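Local coordinates for SusD-like carbohydrate binding protein (Bacteroides vulgatus, PDB 3LEW), which probably binds carbohydrate nutrients at the outer membrane as a member of the SusD family, at residues 174-178 against 212-218; 181-185 against 205-209; 242-247 against 328-332. One frame throughout, in Å; residues are numbered along the deposited sequence.

Interactions 1 and 2 join the same two helices, 170-187 and 202-215, at successive levels. Their centres are about 11 Å apart. They touch where Ala212 CB meets Leu181 CD1 at 4.1 Å and Ile178 O meets Leu209 CD2 at 4.0 Å. Along the chain, interaction 2 is nested inside the loop closed by interaction 1. Interaction 3 joins two loops elsewhere. Its centre is about 31 Å from that of interaction 1, across the chain's centre, and about 28 Å from that of interaction 2. The side chains of Gln218 and Leu185 each lie about 4 Å from bound pentaethylene glycol, probably from the crystallisation liquor.

Interaction 1 (174-178 against 212-218)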
loop_
_atom_site.group_PDB
_atom_site.type_symbol
_atom_site.label_atom_id
_atom_site.label_comp_id
_atom_site.label_asym_id
_atom_site.label_seq_id
_atom_site.Cartn_x
_atom_site.Cartn_y
_atom_site.Cartn_z
ATOM N N TYR A 174 9.965 -5.368 12.803
ATOM C CA TYR A 174 8.920 -6.382 12.519
ATOM C C TYR A 174 8.358 -7.014 13.817
ATOM O O TYR A 174 7.141 -7.164 13.949
ATOM C CB TYR A 174 9.400 -7.448 11.526
ATOM C CG TYR A 174 9.193 -7.104 10.064
ATOM C CD1 TYR A 174 7.912 -6.918 9.538
ATOM C CD2 TYR A 174 10.272 -7.054 9.199
ATOM C CE1 TYR A 174 7.706 -6.609 8.216
ATOM C CE2 TYR A 174 10.083 -6.746 7.849
ATOM C CZ TYR A 174 8.795 -6.561 7.368
ATOM O OH TYR A 174 8.567 -6.272 6.045
ATOM N N ALA A 175 9.215 -7.390 14.771
ATOM C CA ALA A 175 8.775 -8.028 15.995
ATOM C C ALA A 175 7.880 -7.074 16.822
ATOM O O ALA A 175 6.906 -7.495 17.433
ATOM C CB ALA A 175 9.976 -8.543 16.835
ATOM N N GLN A 176 8.239 -5.787 16.815
ATOM C CA GLN A 176 7.468 -4.752 17.504
ATOM C C GLN A 176 6.084 -4.635 16.875
ATOM O O GLN A 176 5.095 -4.621 17.584
ATOM C CB GLN A 176 8.195 -3.388 17.432
ATOM C CG GLN A 176 7.492 -2.235 18.174
ATOM C CD GLN A 176 7.440 -2.478 19.660
ATOM O OE1 GLN A 176 8.472 -2.796 20.274
ATOM N NE2 GLN A 176 6.252 -2.357 20.261
ATOM N N SER A 177 6.018 -4.617 15.557
ATOM C CA SER A 177 4.728 -4.541 14.857
ATOM C C SER A 177 3.829 -5.714 15.227
ATOM O O SER A 177 2.666 -5.546 15.671
ATOM C CB SER A 177 4.966 -4.522 13.353
ATOM O OG SER A 177 3.756 -4.519 12.623
ATOM N N ILE A 178 4.371 -6.919 15.082
ATOM C CA ILE A 178 3.628 -8.139 15.358
ATOM C C ILE A 178 3.208 -8.189 16.825
ATOM O O ILE A 178 2.036 -8.487 17.111
ATOM C CB ILE A 178 4.393 -9.365 14.926
ATOM C CG1 ILE A 178 4.523 -9.399 13.391
ATOM C CG2 ILE A 178 3.738 -10.667 15.410
ATOM C CD1 ILE A 178 5.590 -10.384 12.891
ATOM N N ALA A 212 1.523 -8.414 8.279
ATOM C CA ALA A 212 2.782 -8.245 9.015
ATOM C C ALA A 212 3.556 -9.547 9.185
ATOM O O ALA A 212 4.787 -9.593 8.997
ATOM C CB ALA A 212 2.514 -7.572 10.412
ATOM N N CYS A 213 2.833 -10.622 9.508
ATOM C CA CYS A 213 3.439 -11.894 9.661
ATOM C C CYS A 213 3.948 -12.446 8.363
ATOM O O CYS A 213 5.018 -13.017 8.354
ATOM C CB CYS A 213 2.489 -12.880 10.319
ATOM S SG CYS A 213 2.165 -12.501 12.083
ATOM N N LEU A 214 3.228 -12.235 7.273
ATOM C CA LEU A 214 3.756 -12.607 5.960
ATOM C C LEU A 214 5.075 -11.888 5.642
ATOM O O LEU A 214 6.056 -12.518 5.203
ATOM C CB LEU A 214 2.723 -12.343 4.854
ATOM C CG LEU A 214 3.151 -12.857 3.468
ATOM C CD1 LEU A 214 2.866 -14.375 3.401
ATOM C CD2 LEU A 214 2.385 -12.115 2.326
ATOM N N TYR A 215 5.090 -10.558 5.802
ATOM C CA TYR A 215 6.259 -9.781 5.466
ATOM C C TYR A 215 7.469 -10.120 6.330
ATOM O O TYR A 215 8.595 -10.104 5.839
ATOM C CB TYR A 215 5.945 -8.292 5.582
ATOM C CG TYR A 215 4.933 -7.733 4.598
ATOM C CD1 TYR A 215 4.262 -8.524 3.667
ATOM C CD2 TYR A 215 4.644 -6.375 4.610
ATOM C CE1 TYR A 215 3.355 -7.973 2.788
ATOM C CE2 TYR A 215 3.746 -5.843 3.717
ATOM C CZ TYR A 215 3.106 -6.626 2.815
ATOM O OH TYR A 215 2.159 -6.069 1.968
ATOM N N ALA A 216 7.211 -10.482 7.584
ATOM C CA ALA A 216 8.224 -10.937 8.533
ATOM C C ALA A 216 8.668 -12.402 8.363
ATOM O O ALA A 216 9.528 -12.877 9.117
ATOM C CB ALA A 216 7.715 -10.704 9.999
ATOM N N ARG A 217 8.065 -13.118 7.406
ATOM C CA ARG A 217 8.359 -14.531 7.128
ATOM C C ARG A 217 7.973 -15.487 8.258
ATOM O O ARG A 217 8.603 -16.548 8.444
ATOM C CB ARG A 217 9.842 -14.697 6.679
ATOM C CG ARG A 217 10.197 -13.700 5.608
ATOM C CD ARG A 217 11.627 -13.904 5.011
ATOM N NE ARG A 217 11.729 -15.100 4.171
ATOM C CZ ARG A 217 11.368 -15.170 2.896
ATOM N NH1 ARG A 217 10.868 -14.125 2.284
ATOM N NH2 ARG A 217 11.498 -16.318 2.222
ATOM N N GLN A 218 6.942 -15.079 9.022
ATOM C CA GLN A 218 6.325 -15.884 10.078
ATOM C C GLN A 218 5.132 -16.619 9.464
ATOM O O GLN A 218 3.968 -16.234 9.652
ATOM C CB GLN A 218 5.864 -14.966 11.218
ATOM C CG GLN A 218 7.037 -14.354 11.976
ATOM C CD GLN A 218 7.803 -15.381 12.771
ATOM O OE1 GLN A 218 7.263 -16.400 13.158
ATOM N NE2 GLN A 218 9.071 -15.125 13.002
#
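Tyr174 lies beside Ala216, with their CA atoms 6.1 Å apart, and Ile178 lies beside Ala212. The two segments therefore run antiparallel. Residues 174-178 are all helical. The other helix stops after Tyr215. There Arg217 takes positive phi, and two bonds return to the last turn, Gln218 N to Cys213 O and Arg217 N to Leu214 O. This is a Schellman motif, and Gln218 sits at the N-cap position of helix 219-232. The small Ala216 at this end lets Tyr174 lie close. Ala216 CA sits 4.1 Å above the plane of the Tyr174 ring, over its centre. Tyr174 CE1 comes to 3.6 Å from Tyr215 CB, which lies obliquely to the ring, and the phenol OH comes to 3.3 Å from the same CB. The Tyr215 ring itself leads off toward Ile410 and Arg414 of helix 408-414.

The pair belongs to the helical part of the SusD fold, whose sequence family falls in the TPR clan. Helix 111-135 also packs against residues 174-178: Tyr174 touches Ala133 and Ser134, and Ser177 OG is hydrogen-bonded to Gly126 O. The other end of the contact is carried by Ile178. Its CG1 stands anti to the carbonyl carbon (chi1 -67°), and the chain is extended from there (chi2 164°). This carries CD1 across to Ala216 CB at 3.6 Å. Behind it, CG1 rests 4.0 Å from Ala212 CB. The sulfur of Cys213 lies alongside the same side chain, with SG 4.1 Å from Ile178 CD1 and about as far from CG1 and CG2.

Interaction 2 (181-185 against 205-209); sequences LEEAL and VLGIL
Leu181, Leu209 and Leu185 carry most of this contact, an antiparallel helical hairpin. Helices 170-187 and 202-215 are consecutive in the chain and belong to the helical, TPR-related part of the SusD fold. Here the axes of the short segments pass 9.6 Å apart at 159°.

Leu181 has the most surface buried. It works with two parts of its side chain. Its CB rests on Leu209 CD2 at 3.6 Å. Its CD1 reaches past to Ile208 CG2, also at 3.6 Å, and CD2 lies over the same methyl. The Leu181 and Ile208 side chains cross at about a right angle.

Leu209 reaches in between Leu181 and Leu185 of the facing helix. Its chi1 of -101° lies away from a staggered value. With this torsion the two methyls part: CD2 goes to Leu181 CB and the aliphatic CG of Glu182, CD1 to Leu185 CD2 at 3.9 Å. The carboxylate of Glu182 is held elsewhere: OE2 pairs with Lys221 NZ and is hydrogen-bonded to Tyr225 OH, on helix 219-232.

Leu185 closes the other end. With CG anti to the backbone N (chi1 -169°), its CD1 lies between two residues of the opposite helix, 3.6 Å from Leu206 CD2 and 3.8 Å from Val205 CG1. Tyr225 also touches Leu185, Leu206 and Leu209, and Ala123 of helix 111-135 touches Leu181, Ala184 and Val205. Val205 CG1 presses closest to the backbone, 3.4 Å from Leu181 O, an atom already bonded to Leu185 N.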
loop_
_atom_site.group_PDB
_atom_site.type_symbol
_atom_site.label_atom_id
_atom_site.label_comp_id
_atom_site.label_asym_id
_atom_site.label_seq_id
_atom_site.Cartn_x
_atom_site.Cartn_y
_atom_site.Cartn_z
ATOM N N LEU A 181 0.293 -5.780 17.466
ATOM C CA LEU A 181 -0.924 -6.284 16.844
ATOM C C LEU A 181 -1.492 -7.545 17.581
ATOM O O LEU A 181 -2.722 -7.683 17.752
ATOM C CB LEU A 181 -0.649 -6.583 15.373
ATOM C CG LEU A 181 -0.514 -5.323 14.492
ATOM C CD1 LEU A 181 0.288 -5.617 13.214
ATOM C CD2 LEU A 181 -1.868 -4.725 14.127
ATOM N N GLU A 182 -0.604 -8.391 18.126
ATOM C CA GLU A 182 -1.064 -9.553 18.877
ATOM C C GLU A 182 -1.659 -9.085 20.193
ATOM O O GLU A 182 -2.621 -9.674 20.667
ATOM C CB GLU A 182 0.065 -10.597 19.117
ATOM C CG GLU A 182 0.437 -11.312 17.816
ATOM C CD GLU A 182 1.528 -12.321 17.971
ATOM O OE1 GLU A 182 2.379 -12.160 18.907
ATOM O OE2 GLU A 182 1.506 -13.303 17.190
ATOM N N GLU A 183 -1.066 -8.058 20.806
ATOM C CA GLU A 183 -1.662 -7.477 22.032
ATOM C C GLU A 183 -3.041 -6.854 21.756
ATOM O O GLU A 183 -3.976 -7.028 22.536
ATOM C CB GLU A 183 -0.734 -6.428 22.615
ATOM C CG GLU A 183 0.385 -7.074 23.352
ATOM C CD GLU A 183 1.343 -6.108 24.082
ATOM O OE1 GLU A 183 1.098 -4.862 24.093
ATOM O OE2 GLU A 183 2.360 -6.635 24.646
ATOM N N ALA A 184 -3.152 -6.148 20.629
ATOM C CA ALA A 184 -4.441 -5.603 20.174
ATOM C C ALA A 184 -5.488 -6.680 19.940
ATOM O O ALA A 184 -6.664 -6.496 20.268
ATOM C CB ALA A 184 -4.254 -4.774 18.923
ATOM N N LEU A 185 -5.074 -7.778 19.324
ATOM C CA LEU A 185 -6.007 -8.867 19.051
ATOM C C LEU A 185 -6.667 -9.402 20.321
ATOM O O LEU A 185 -7.832 -9.761 20.306
ATOM C CB LEU A 185 -5.332 -10.010 18.301
ATOM C CG LEU A 185 -6.238 -11.090 17.720
ATOM C CD1 LEU A 185 -7.041 -10.523 16.589
ATOM C CD2 LEU A 185 -5.371 -12.284 17.227
ATOM N N VAL A 205 -7.640 -6.090 12.799
ATOM C CA VAL A 205 -6.407 -6.571 13.452
ATOM C C VAL A 205 -5.904 -7.899 12.823
ATOM O O VAL A 205 -4.720 -8.035 12.539
ATOM C CB VAL A 205 -6.577 -6.699 14.960
ATOM C CG1 VAL A 205 -5.280 -7.257 15.595
ATOM C CG2 VAL A 205 -6.925 -5.308 15.603
ATOM N N LEU A 206 -6.794 -8.869 12.610
ATOM C CA LEU A 206 -6.404 -10.123 11.997
ATOM C C LEU A 206 -5.774 -9.857 10.626
ATOM O O LEU A 206 -4.785 -10.503 10.254
ATOM C CB LEU A 206 -7.620 -11.069 11.835
ATOM C CG LEU A 206 -8.156 -11.726 13.115
ATOM C CD1 LEU A 206 -9.475 -12.432 12.813
ATOM C CD2 LEU A 206 -7.089 -12.737 13.705
ATOM N N GLY A 207 -6.343 -8.910 9.874
ATOM C CA GLY A 207 -5.851 -8.664 8.539
ATOM C C GLY A 207 -4.471 -8.030 8.581
ATOM O O GLY A 207 -3.553 -8.422 7.802
ATOM N N ILE A 208 -4.306 -6.992 9.417
ATOM C CA ILE A 208 -2.971 -6.343 9.474
ATOM C C ILE A 208 -1.917 -7.333 10.024
ATOM O O ILE A 208 -0.745 -7.372 9.558
ATOM C CB ILE A 208 -2.941 -5.054 10.339
ATOM C CG1 ILE A 208 -4.003 -4.056 9.886
ATOM C CG2 ILE A 208 -1.496 -4.438 10.294
ATOM C CD1 ILE A 208 -4.387 -2.988 11.007
ATOM N N LEU A 209 -2.330 -8.155 10.998
ATOM C CA LEU A 209 -1.456 -9.230 11.516
ATOM C C LEU A 209 -1.031 -10.198 10.439
ATOM O O LEU A 209 0.148 -10.622 10.405
ATOM C CB LEU A 209 -2.151 -10.064 12.604
ATOM C CG LEU A 209 -1.810 -9.794 14.032
ATOM C CD1 LEU A 209 -2.691 -10.670 14.907
ATOM C CD2 LEU A 209 -0.317 -10.013 14.291
#

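Interaction 3 (242-247 against 328-332); sequences YKAGFN and KFRFR
Arg330 grips the backbone carbonyl of Lys243 end-on, with both terminal nitrogens on one oxygen. NH2 lies 2.8 Å from Lys243 O, in the carbonyl plane and on a lone pair. NH1 is 3.0 Å from that oxygen but stands above the plane. The two loops of this SusD-family fold run side by side in roughly the same direction, one after helix 239-242, the other between strands 321-326 and 341-345. The Arg330 chain bends at chi3 (-52°), which lays its guanidinium face over Gly245 CA. A leucine in place of Arg330 would probably leave Lys243 O without both of these donors and the bend of the 242-247 loop less firmly held.

Further hydrogen bonds follow along the two loops. Arg330 N donates to Gly245 O at 2.9 Å, nearly straight at 170°. Asn247 ND2 returns a bond to Arg330 O, also 2.9 Å, from above that carbonyl plane. Asn247 O takes Arg332 NH1, nearly in line with its C=O; this nitrogen also pairs with Asp340. Gly245 has positive phi, where a side chain would jam against the preceding carbonyl. A water accepts from Gly245 N and lies within hydrogen-bonding distance of Tyr242 O and Lys328 O.

Outward, the extended Lys328 chain runs over one face of Phe246. Its CE lies 3.8 Å from the ring centroid, a CH-pi contact, and NZ adds an off-centre cation-pi contact. NZ also forms a salt bridge with Glu405 and hydrogen bonds with Trp403 O and Glu401 O, and a second water joins it to Tyr242 OH. The Phe246 edge meets the Phe329 face, with planes at 62°. Beside this T-shaped pair, Phe246 CB touches Phe329 CD1 at 3.7 Å.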
loop_
_atom_site.group_PDB
_atom_site.type_symbol
_atom_site.label_atom_id
_atom_site.label_comp_id
_atom_site.label_asym_id
_atom_site.label_seq_id
_atom_site.Cartn_x
_atom_site.Cartn_y
_atom_site.Cartn_z
ATOM N N TYR A 242 -16.455 -4.412 -8.744
ATOM C CA TYR A 242 -15.049 -4.196 -9.172
ATOM C C TYR A 242 -14.911 -3.062 -10.213
ATOM O O TYR A 242 -13.895 -2.337 -10.248
ATOM C CB TYR A 242 -14.470 -5.491 -9.752
ATOM C CG TYR A 242 -12.979 -5.655 -9.585
ATOM C CD1 TYR A 242 -12.090 -5.082 -10.468
ATOM C CD2 TYR A 242 -12.454 -6.371 -8.503
ATOM C CE1 TYR A 242 -10.706 -5.229 -10.293
ATOM C CE2 TYR A 242 -11.071 -6.510 -8.335
ATOM C CZ TYR A 242 -10.218 -5.957 -9.241
ATOM O OH TYR A 242 -8.854 -6.096 -9.104
ATOM N N LYS A 243 -15.936 -2.908 -11.053
ATOM C CA LYS A 243 -15.963 -1.879 -12.077
ATOM C C LYS A 243 -16.544 -0.539 -11.622
ATOM O O LYS A 243 -16.642 0.393 -12.417
ATOM C CB LYS A 243 -16.733 -2.386 -13.285
ATOM C CG LYS A 243 -15.972 -3.445 -14.080
ATOM C CD LYS A 243 -16.741 -3.932 -15.292
ATOM C CE LYS A 243 -15.900 -4.911 -16.156
ATOM N NZ LYS A 243 -16.740 -5.547 -17.205
ATOM N N ALA A 244 -16.922 -0.430 -10.347
ATOM C CA ALA A 244 -17.587 0.757 -9.830
ATOM C C ALA A 244 -16.674 1.908 -9.442
ATOM O O ALA A 244 -17.167 2.943 -9.000
ATOM C CB ALA A 244 -18.483 0.372 -8.602
ATOM N N GLY A 245 -15.357 1.762 -9.594
ATOM C CA GLY A 245 -14.434 2.898 -9.467
ATOM C C GLY A 245 -13.507 2.878 -8.253
ATOM O O GLY A 245 -12.735 3.813 -8.057
ATOM N N PHE A 246 -13.569 1.824 -7.409
ATOM C CA PHE A 246 -12.642 1.690 -6.243
ATOM C C PHE A 246 -12.594 2.975 -5.379
ATOM O O PHE A 246 -11.529 3.404 -4.929
ATOM C CB PHE A 246 -11.240 1.231 -6.696
ATOM C CG PHE A 246 -11.069 -0.274 -6.702
ATOM C CD1 PHE A 246 -11.669 -1.026 -7.672
ATOM C CD2 PHE A 246 -10.307 -0.911 -5.736
ATOM C CE1 PHE A 246 -11.562 -2.418 -7.676
ATOM C CE2 PHE A 246 -10.199 -2.317 -5.747
ATOM C CZ PHE A 246 -10.819 -3.038 -6.725
ATOM N N ASN A 247 -13.772 3.519 -5.100
ATOM C CA ASN A 247 -13.912 4.877 -4.565
ATOM C C ASN A 247 -14.930 5.035 -3.417
ATOM O O ASN A 247 -15.256 6.153 -3.056
ATOM C CB ASN A 247 -14.221 5.821 -5.683
ATOM C CG ASN A 247 -15.556 5.497 -6.355
ATOM O OD1 ASN A 247 -16.433 4.870 -5.721
ATOM N ND2 ASN A 247 -15.730 5.889 -7.637
ATOM N N LYS A 328 -9.931 1.142 -13.247
ATOM C CA LYS A 328 -10.083 0.655 -11.851
ATOM C C LYS A 328 -10.459 1.757 -10.854
ATOM O O LYS A 328 -11.450 1.621 -10.120
ATOM C CB LYS A 328 -8.793 -0.046 -11.402
ATOM C CG LYS A 328 -8.854 -0.719 -10.054
ATOM C CD LYS A 328 -7.613 -1.551 -9.801
ATOM C CE LYS A 328 -7.641 -2.161 -8.434
ATOM N NZ LYS A 328 -6.477 -3.044 -8.132
ATOM N N PHE A 329 -9.665 2.831 -10.828
ATOM C CA PHE A 329 -9.857 3.933 -9.882
ATOM C C PHE A 329 -10.488 5.120 -10.615
ATOM O O PHE A 329 -9.944 5.600 -11.632
ATOM C CB PHE A 329 -8.552 4.403 -9.294
ATOM C CG PHE A 329 -7.868 3.391 -8.461
ATOM C CD1 PHE A 329 -8.182 3.269 -7.138
ATOM C CD2 PHE A 329 -6.882 2.581 -9.010
ATOM C CE1 PHE A 329 -7.543 2.325 -6.327
ATOM C CE2 PHE A 329 -6.217 1.660 -8.230
ATOM C CZ PHE A 329 -6.566 1.538 -6.862
ATOM N N ARG A 330 -11.663 5.537 -10.146
ATOM C CA ARG A 330 -12.286 6.751 -10.626
ATOM C C ARG A 330 -12.834 7.591 -9.507
ATOM O O ARG A 330 -13.299 7.066 -8.553
ATOM C CB ARG A 330 -13.413 6.436 -11.601
ATOM C CG ARG A 330 -12.983 5.541 -12.731
ATOM C CD ARG A 330 -14.087 5.299 -13.765
ATOM N NE ARG A 330 -15.377 4.830 -13.254
ATOM C CZ ARG A 330 -15.650 3.549 -12.969
ATOM N NH1 ARG A 330 -14.712 2.601 -13.111
ATOM N NH2 ARG A 330 -16.850 3.216 -12.551
ATOM N N PHE A 331 -12.778 8.914 -9.644
ATOM C CA PHE A 331 -13.463 9.785 -8.703
ATOM C C PHE A 331 -14.913 9.337 -8.529
ATOM O O PHE A 331 -15.607 8.972 -9.483
ATOM C CB PHE A 331 -13.468 11.248 -9.213
ATOM C CG PHE A 331 -12.215 12.041 -8.871
ATOM C CD1 PHE A 331 -12.082 12.632 -7.628
ATOM C CD2 PHE A 331 -11.178 12.218 -9.809
ATOM C CE1 PHE A 331 -10.964 13.368 -7.320
ATOM C CE2 PHE A 331 -10.062 12.933 -9.489
ATOM C CZ PHE A 331 -9.964 13.539 -8.255
ATOM N N ARG A 332 -15.373 9.364 -7.293
ATOM C CA ARG A 332 -16.786 9.130 -6.986
ATOM C C ARG A 332 -17.621 10.339 -7.347
ATOM O O ARG A 332 -18.648 10.225 -8.025
ATOM C CB ARG A 332 -16.972 8.738 -5.525
ATOM C CG ARG A 332 -18.412 8.386 -5.210
ATOM C CD ARG A 332 -18.553 7.928 -3.785
ATOM N NE ARG A 332 -18.581 9.067 -2.841
ATOM C CZ ARG A 332 -17.654 9.333 -1.923
ATOM N NH1 ARG A 332 -16.583 8.610 -1.825
ATOM N NH2 ARG A 332 -17.804 10.340 -1.092
HETATM O O HOH W 1 -13.566 0.138 -11.110
HETATM O O HOH W 2 -6.687 -5.073 -10.291
#